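Local structure of glutathione S-transferase (Xanthomonas axonopodis pv. citri, 6NV6) at residues L93-R96 against W97-W100; G156-A159 against M160-P164; R191-R195 against P196-R200. The protein binds glutathione and, as a theta-class glutathione S-transferase, probably catalyses its conjugation to electrophilic substrates. One frame throughout, in Å; residues are numbered along the deposited sequence.

Contact 1 of 3, residues L93-R96 against W97-W100; sequences LGDR and WMDW
The carbonyl oxygen of Gly-94 takes two backbone donors: the N-H of Met-98, with N to O at 3.2 Å, and, by a weak bent bond, that of Trp-97. Asp-95 O is shared likewise, by Asp-99 N in a nearly straight bond (N-H...O angle 166°) and weakly by Met-98 N. A further bond, from Trp-100 N to Arg-96 O, is 2.9 Å long. Around this backbone the side chains of Arg-96 and Trp-97, neighbours in sequence, lean together and cross obliquely. Arg-96 has CG wedged between its own N and carbonyl carbon (chi1 71°), and this lays CG over one face of the Trp-97 pyrrole ring, 4.0 Å from its centroid, a CH-pi contact. Farther out, CD approaches Trp-97 NE1, and the guanidinium plane stands 63° from that of the indole. The i to i+4 bonds are those of regular alpha-helix, here part of the long helix 88-118 of the all-helical half of the GST fold. The flat, largely apolar indole of Trp-97 suits its buried place against Ala-143 and Ala-146 of helix 126-146, whereas arginine has an aliphatic stem whose CG can rest on the ring and a charged end for the exposed side. CZ3 of Trp-97 lies above one face of the Trp-100 indole, offset toward its rim. On another side of the helix flexible Met-98 reaches Val-72 of helix 68-79.

Contact 2 of 3, residues G156-A159 against M160-P164; sequences GRFA and MGDIP
Phe-158 meets Asp-162 and Ile-163 across the turn that leads into helix 163-174. From CB the ring swings toward these two residues, CG being anti to the backbone N (chi1 166°). CD2 comes 3.9 Å from Asp-162 CB, CE2 lies beside the same methylene, and CZ, the far end of the ring, reaches Ile-163 CG1 at 4.1 Å. Both partners approach the ring obliquely, and the Ile-163 side chain crosses that of Phe-158 at about a right angle. The guanidinium of Arg-195 lies over a face of the ring, a cation-pi contact on the side away from Asp-162. A broad, flat phenyl fits here because it can touch apolar carbons four and five residues along while meeting a charge as well. The turn itself is fastened by Asp-162 N, which donates to Ala-159 O over 3.0 Å with an N-H...O angle of 157°; the donor sits above the carbonyl plane, 40° out of it. Small Ala-159 suits this buried bend. The carboxylate of Asp-162 is buried too, but well satisfied: OD2 accepts from Leu-153 N and Trp-188 NE1, and OD1 bonds Ser-154 OG. An aspartate thus ties the start of the helical run back to the preceding loop, while Phe-158 against Ile-163, five residues apart across the helix start, resembles a hydrophobic staple. Met-160 lies on Val-72 and Ala-76 of helix 68-79, Ile-163 on Trp-20 of helix 13-25, and Pro-164 on Thr-101 of helix 88-118, placing the turn among three helices.

Contact 3 of 3, residues R191-R195 against P196-R200; sequences RLRVR and PAYQR
Leu-192 and Tyr-198 make the close-packed side of this contact. CB of Leu-192 stands almost exactly over the centre of the tyrosine ring, 3.9 Å from the centroid and 4° off the ring normal, a CH-pi contact. Tyr-198 swings its ring back over the preceding helix end because its CG is anti to the backbone N (chi1 -175°). The buried ring also meets Trp-20 edge-to-face, while the phenol OH is hydrogen-bonded to Gly-166 O. Arg-193 adds its CG at 4.0 Å from Tyr-198 CE2. Between the two sides Arg-195, at the N-cap, accepts through its carbonyl O from Gln-199 N at 3.1 Å and weakly from Tyr-198 N; its side chain runs to helix 13-25, where the guanidinium forms a salt bridge with Glu-24.

The other side is polar and more exposed. There Gln-199 extends beyond CG and sends NE2 to Arg-193 O, 2.9 Å away. The bond is nearly straight, with an N-H...O angle of 170°, and it lies in the plane of the carbonyl as well as close to that of the amide. Exposed Pro-196 opens helix 196-201; first-turn N-H groups have no acceptor within the helix, so proline's lack of one costs nothing.

The side-chain amide therefore satisfies a carbonyl near the end of helix 183-193, so that the two short helices are joined by apolar packing within and a directional polar bond outside.

Contact 2 is the most buried of the three; contacts 1 and 3 each pair a buried side with an exposed one. Contact 1 lies wholly within one long helix and rests on repeated backbone bonds, whereas contacts 2 and 3 are turns at helix starts, where polar side chains add ties of their own: an aspartate binds the turn of contact 2 to the loop before it, and a glutamine bonds within contact 3. Contacts 1 and 2 touch where Met-98 CG packs 3.8 Å from Gly-161 CA. Contacts 2 and 3 meet where the Phe-158 ring packs on Leu-192. Contacts 1 and 3 do not touch, their nearest atoms being about 11 Å apart, so contact 2 bridges them.

Contact 1 of 3, residues L93-R96 against W97-W100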
loop_
_atom_site.group_PDB
_atom_site.type_symbol
_atom_site.label_atom_id
_atom_site.label_comp_id
_atom_site.label_asym_id
_atom_site.label_seq_id
_atom_site.Cartn_x
_atom_site.Cartn_y
_atom_site.Cartn_z
ATOM N N LEU A 93 -0.051 -15.569 6.363
ATOM C CA LEU A 93 0.246 -14.529 7.343
ATOM C C LEU A 93 0.116 -13.141 6.734
ATOM O O LEU A 93 -0.570 -12.274 7.283
ATOM C CB LEU A 93 1.644 -14.719 7.925
ATOM C CG LEU A 93 1.885 -16.014 8.683
ATOM C CD1 LEU A 93 3.379 -16.265 8.788
ATOM C CD2 LEU A 93 1.231 -15.962 10.067
ATOM N N GLY A 94 0.775 -12.908 5.606
ATOM C CA GLY A 94 0.690 -11.612 4.975
ATOM C C GLY A 94 -0.543 -11.477 4.106
ATOM O O GLY A 94 -0.995 -10.363 3.815
ATOM N N ASP A 95 -1.096 -12.616 3.684
ATOM C CA ASP A 95 -2.305 -12.591 2.872
ATOM C C ASP A 95 -3.436 -11.874 3.592
ATOM O O ASP A 95 -4.162 -11.076 2.988
ATOM C CB ASP A 95 -2.720 -14.014 2.516
ATOM C CG ASP A 95 -3.368 -14.098 1.156
ATOM O OD1 ASP A 95 -3.603 -13.036 0.525
ATOM O OD2 ASP A 95 -3.649 -15.226 0.713
ATOM N N ARG A 96 -3.579 -12.128 4.894
ATOM C CA ARG A 96 -4.667 -11.541 5.667
ATOM C C ARG A 96 -4.553 -10.024 5.759
ATOM O O ARG A 96 -5.573 -9.335 5.903
ATOM C CB ARG A 96 -4.681 -12.142 7.066
ATOM C CG ARG A 96 -3.513 -11.656 7.888
ATOM C CD ARG A 96 -3.627 -12.067 9.303
ATOM N NE ARG A 96 -3.291 -13.471 9.437
ATOM C CZ ARG A 96 -2.294 -13.914 10.182
ATOM N NH1 ARG A 96 -1.535 -13.053 10.849
ATOM N NH2 ARG A 96 -2.056 -15.214 10.255
ATOM N N TRP A 97 -3.332 -9.484 5.692
ATOM C CA TRP A 97 -3.180 -8.043 5.778
ATOM C C TRP A 97 -3.438 -7.407 4.432
ATOM O O TRP A 97 -3.836 -6.238 4.365
ATOM C CB TRP A 97 -1.797 -7.682 6.315
ATOM C CG TRP A 97 -1.699 -8.012 7.762
ATOM C CD1 TRP A 97 -1.033 -9.055 8.321
ATOM C CD2 TRP A 97 -2.340 -7.318 8.839
ATOM N NE1 TRP A 97 -1.207 -9.051 9.684
ATOM C CE2 TRP A 97 -2.004 -7.993 10.027
ATOM C CE3 TRP A 97 -3.166 -6.188 8.911
ATOM C CZ2 TRP A 97 -2.456 -7.575 11.276
ATOM C CZ3 TRP A 97 -3.618 -5.774 10.151
ATOM C CH2 TRP A 97 -3.258 -6.467 11.319
ATOM N N MET A 98 -3.267 -8.173 3.358
ATOM C CA MET A 98 -3.680 -7.687 2.049
ATOM C C MET A 98 -5.193 -7.502 1.994
ATOM O O MET A 98 -5.687 -6.438 1.604
ATOM C CB MET A 98 -3.206 -8.647 0.964
ATOM C CG MET A 98 -1.706 -8.888 0.967
ATOM S SD MET A 98 -1.177 -9.931 -0.410
ATOM C CE MET A 98 -1.192 -8.706 -1.735
ATOM N N ASP A 99 -5.946 -8.529 2.400
ATOM C CA ASP A 99 -7.402 -8.415 2.442
ATOM C C ASP A 99 -7.858 -7.362 3.446
ATOM O O ASP A 99 -8.790 -6.599 3.174
ATOM C CB ASP A 99 -8.016 -9.763 2.791
ATOM C CG ASP A 99 -8.206 -10.648 1.587
ATOM O OD1 ASP A 99 -8.211 -10.126 0.450
ATOM O OD2 ASP A 99 -8.354 -11.868 1.793
ATOM N N TRP A 100 -7.223 -7.317 4.620
ATOM C CA TRP A 100 -7.629 -6.372 5.654
ATOM C C TRP A 100 -7.399 -4.923 5.220
ATOM O O TRP A 100 -8.192 -4.033 5.556
ATOM C CB TRP A 100 -6.872 -6.702 6.942
ATOM C CG TRP A 100 -7.139 -5.801 8.110
ATOM C CD1 TRP A 100 -8.029 -6.010 9.111
ATOM C CD2 TRP A 100 -6.462 -4.578 8.425
ATOM N NE1 TRP A 100 -7.975 -4.981 10.025
ATOM C CE2 TRP A 100 -7.016 -4.091 9.626
ATOM C CE3 TRP A 100 -5.447 -3.837 7.802
ATOM C CZ2 TRP A 100 -6.599 -2.904 10.213
ATOM C CZ3 TRP A 100 -5.029 -2.648 8.393
ATOM C CH2 TRP A 100 -5.607 -2.197 9.582
#

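Contact 2 of 3, residues G156-A159 against M160-P164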
loop_
_atom_site.group_PDB
_atom_site.type_symbol
_atom_site.label_atom_id
_atom_site.label_comp_id
_atom_site.label_asym_id
_atom_site.label_seq_id
_atom_site.Cartn_x
_atom_site.Cartn_y
_atom_site.Cartn_z
ATOM N N GLY A 156 8.423 -13.161 9.389
ATOM C CA GLY A 156 9.815 -12.905 9.716
ATOM C C GLY A 156 10.519 -12.041 8.687
ATOM O O GLY A 156 11.359 -11.205 9.033
ATOM N N ARG A 157 10.192 -12.224 7.412
ATOM C CA ARG A 157 10.806 -11.467 6.337
ATOM C C ARG A 157 9.730 -10.727 5.549
ATOM O O ARG A 157 8.572 -11.157 5.489
ATOM C CB ARG A 157 11.617 -12.386 5.406
ATOM N N PHE A 158 10.126 -9.595 4.970
ATOM C CA PHE A 158 9.262 -8.840 4.073
ATOM C C PHE A 158 8.795 -9.709 2.900
ATOM O O PHE A 158 9.528 -10.565 2.401
ATOM C CB PHE A 158 10.035 -7.607 3.589
ATOM C CG PHE A 158 9.425 -6.903 2.411
ATOM C CD1 PHE A 158 9.722 -7.299 1.126
ATOM C CD2 PHE A 158 8.606 -5.796 2.594
ATOM C CE1 PHE A 158 9.182 -6.632 0.033
ATOM C CE2 PHE A 158 8.060 -5.125 1.502
ATOM C CZ PHE A 158 8.352 -5.543 0.218
ATOM N N ALA A 159 7.562 -9.487 2.462
ATOM C CA ALA A 159 7.013 -10.174 1.288
ATOM C C ALA A 159 5.785 -9.393 0.814
ATOM O O ALA A 159 5.493 -8.302 1.321
ATOM C CB ALA A 159 6.693 -11.635 1.603
ATOM N N MET A 160 5.065 -9.956 -0.160
ATOM C CA MET A 160 3.941 -9.263 -0.789
ATOM C C MET A 160 2.915 -8.779 0.224
ATOM O O MET A 160 2.233 -7.771 -0.017
ATOM C CB MET A 160 3.273 -10.204 -1.787
ATOM C CG MET A 160 2.881 -11.545 -1.152
ATOM S SD MET A 160 1.833 -12.559 -2.206
ATOM C CE MET A 160 2.536 -12.083 -3.762
ATOM N N GLY A 161 2.783 -9.493 1.345
ATOM C CA GLY A 161 1.780 -9.149 2.333
ATOM C C GLY A 161 1.963 -7.770 2.930
ATOM O O GLY A 161 0.993 -7.150 3.371
ATOM N N ASP A 162 3.193 -7.261 2.946
ATOM C CA ASP A 162 3.433 -5.925 3.475
ATOM C C ASP A 162 3.082 -4.816 2.489
ATOM O O ASP A 162 2.999 -3.645 2.887
ATOM C CB ASP A 162 4.900 -5.775 3.877
ATOM C CG ASP A 162 5.269 -6.622 5.068
ATOM O OD1 ASP A 162 5.528 -7.837 4.886
ATOM O OD2 ASP A 162 5.311 -6.053 6.180
ATOM N N ILE A 163 2.869 -5.149 1.223
ATOM C CA ILE A 163 2.837 -4.148 0.167
ATOM C C ILE A 163 1.544 -3.332 0.176
ATOM O O ILE A 163 1.624 -2.100 0.096
ATOM C CB ILE A 163 3.093 -4.821 -1.185
ATOM C CG1 ILE A 163 4.566 -5.201 -1.292
ATOM C CG2 ILE A 163 2.684 -3.915 -2.345
ATOM C CD1 ILE A 163 4.904 -5.975 -2.545
ATOM N N PRO A 164 0.343 -3.925 0.281
ATOM C CA PRO A 164 -0.867 -3.075 0.256
ATOM C C PRO A 164 -0.926 -2.062 1.390
ATOM O O PRO A 164 -1.071 -0.854 1.125
ATOM C CB PRO A 164 -2.009 -4.093 0.328
ATOM C CG PRO A 164 -1.429 -5.331 -0.236
ATOM C CD PRO A 164 -0.006 -5.355 0.201
#

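Contact 3 of 3, residues R191-R195 against P196-R200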
loop_
_atom_site.group_PDB
_atom_site.type_symbol
_atom_site.label_atom_id
_atom_site.label_comp_id
_atom_site.label_asym_id
_atom_site.label_seq_id
_atom_site.Cartn_x
_atom_site.Cartn_y
_atom_site.Cartn_z
ATOM N N ARG A 191 11.699 0.717 8.164
ATOM C CA ARG A 191 12.423 -0.315 7.436
ATOM C C ARG A 191 11.951 -0.408 5.994
ATOM O O ARG A 191 12.726 -0.790 5.104
ATOM C CB ARG A 191 12.257 -1.662 8.132
ATOM C CG ARG A 191 12.950 -1.736 9.479
ATOM C CD ARG A 191 12.872 -3.150 10.058
ATOM N NE ARG A 191 11.494 -3.585 10.311
ATOM C CZ ARG A 191 10.821 -3.383 11.446
ATOM N NH1 ARG A 191 9.535 -3.706 11.525
ATOM N NH2 ARG A 191 11.402 -2.794 12.485
ATOM N N LEU A 192 10.685 -0.077 5.747
ATOM C CA LEU A 192 10.220 0.028 4.372
ATOM C C LEU A 192 10.976 1.124 3.638
ATOM O O LEU A 192 11.390 0.944 2.487
ATOM C CB LEU A 192 8.713 0.301 4.337
ATOM C CG LEU A 192 7.806 -0.839 4.818
ATOM C CD1 LEU A 192 6.349 -0.409 4.829
ATOM C CD2 LEU A 192 7.995 -2.094 3.988
ATOM N N ARG A 193 11.198 2.258 4.309
ATOM C CA ARG A 193 11.806 3.412 3.664
ATOM C C ARG A 193 13.234 3.144 3.211
ATOM O O ARG A 193 13.708 3.815 2.291
ATOM C CB ARG A 193 11.747 4.618 4.598
ATOM C CG ARG A 193 10.356 5.271 4.615
ATOM C CD ARG A 193 10.324 6.630 5.310
ATOM N NE ARG A 193 11.434 6.851 6.235
ATOM C CZ ARG A 193 11.374 6.682 7.559
ATOM N NH1 ARG A 193 10.258 6.285 8.145
ATOM N NH2 ARG A 193 12.444 6.918 8.301
ATOM N N VAL A 194 13.921 2.155 3.787
ATOM C CA VAL A 194 15.271 1.855 3.311
ATOM C C VAL A 194 15.280 1.101 1.987
ATOM O O VAL A 194 16.335 1.021 1.341
ATOM C CB VAL A 194 16.084 1.053 4.348
ATOM C CG1 VAL A 194 15.896 1.634 5.738
ATOM C CG2 VAL A 194 15.706 -0.427 4.324
ATOM N N ARG A 195 14.134 0.555 1.549
ATOM C CA ARG A 195 14.096 -0.190 0.288
ATOM C C ARG A 195 14.035 0.769 -0.901
ATOM O O ARG A 195 13.184 1.663 -0.922
ATOM C CB ARG A 195 12.898 -1.125 0.245
ATOM C CG ARG A 195 12.794 -2.056 1.433
ATOM C CD ARG A 195 11.595 -2.962 1.288
ATOM N NE ARG A 195 11.837 -3.957 0.255
ATOM C CZ ARG A 195 12.436 -5.119 0.473
ATOM N NH1 ARG A 195 12.840 -5.436 1.695
ATOM N NH2 ARG A 195 12.621 -5.970 -0.520
ATOM N N PRO A 196 14.919 0.626 -1.894
ATOM C CA PRO A 196 14.813 1.495 -3.083
ATOM C C PRO A 196 13.510 1.317 -3.836
ATOM O O PRO A 196 12.921 2.315 -4.270
ATOM C CB PRO A 196 16.026 1.082 -3.939
ATOM C CG PRO A 196 16.975 0.462 -2.983
ATOM C CD PRO A 196 16.144 -0.196 -1.913
ATOM N N ALA A 197 13.039 0.070 -3.989
ATOM C CA ALA A 197 11.777 -0.167 -4.683
ATOM C C ALA A 197 10.638 0.582 -4.014
ATOM O O ALA A 197 9.726 1.069 -4.694
ATOM C CB ALA A 197 11.468 -1.660 -4.749
ATOM N N TYR A 198 10.692 0.711 -2.689
ATOM C CA TYR A 198 9.685 1.485 -1.978
ATOM C C TYR A 198 9.862 2.983 -2.218
ATOM O O TYR A 198 8.876 3.719 -2.357
ATOM C CB TYR A 198 9.756 1.156 -0.494
ATOM C CG TYR A 198 8.684 1.795 0.352
ATOM C CD1 TYR A 198 7.414 1.226 0.442
ATOM C CD2 TYR A 198 8.954 2.938 1.094
ATOM C CE1 TYR A 198 6.439 1.789 1.236
ATOM C CE2 TYR A 198 7.982 3.512 1.884
ATOM C CZ TYR A 198 6.725 2.935 1.957
ATOM O OH TYR A 198 5.750 3.509 2.752
ATOM N N GLN A 199 11.110 3.451 -2.270
ATOM C CA GLN A 199 11.359 4.867 -2.532
ATOM C C GLN A 199 10.872 5.268 -3.919
ATOM O O GLN A 199 10.275 6.337 -4.093
ATOM C CB GLN A 199 12.851 5.167 -2.399
ATOM C CG GLN A 199 13.411 5.046 -1.000
ATOM C CD GLN A 199 14.912 4.890 -1.022
ATOM O OE1 GLN A 199 15.544 5.112 -2.052
ATOM N NE2 GLN A 199 15.494 4.501 0.109
ATOM N N ARG A 200 11.130 4.430 -4.921
ATOM C CA ARG A 200 10.731 4.766 -6.282
ATOM C C ARG A 200 9.265 4.444 -6.546
ATOM O O ARG A 200 8.605 5.143 -7.324
ATOM C CB ARG A 200 11.620 4.030 -7.280
ATOM C CG ARG A 200 13.079 4.433 -7.217
ATOM C CD ARG A 200 13.881 3.682 -8.264
ATOM N NE ARG A 200 13.705 2.244 -8.106
ATOM C CZ ARG A 200 14.606 1.439 -7.551
ATOM N NH1 ARG A 200 14.313 0.161 -7.316
ATOM N NH2 ARG A 200 15.771 1.941 -7.154
#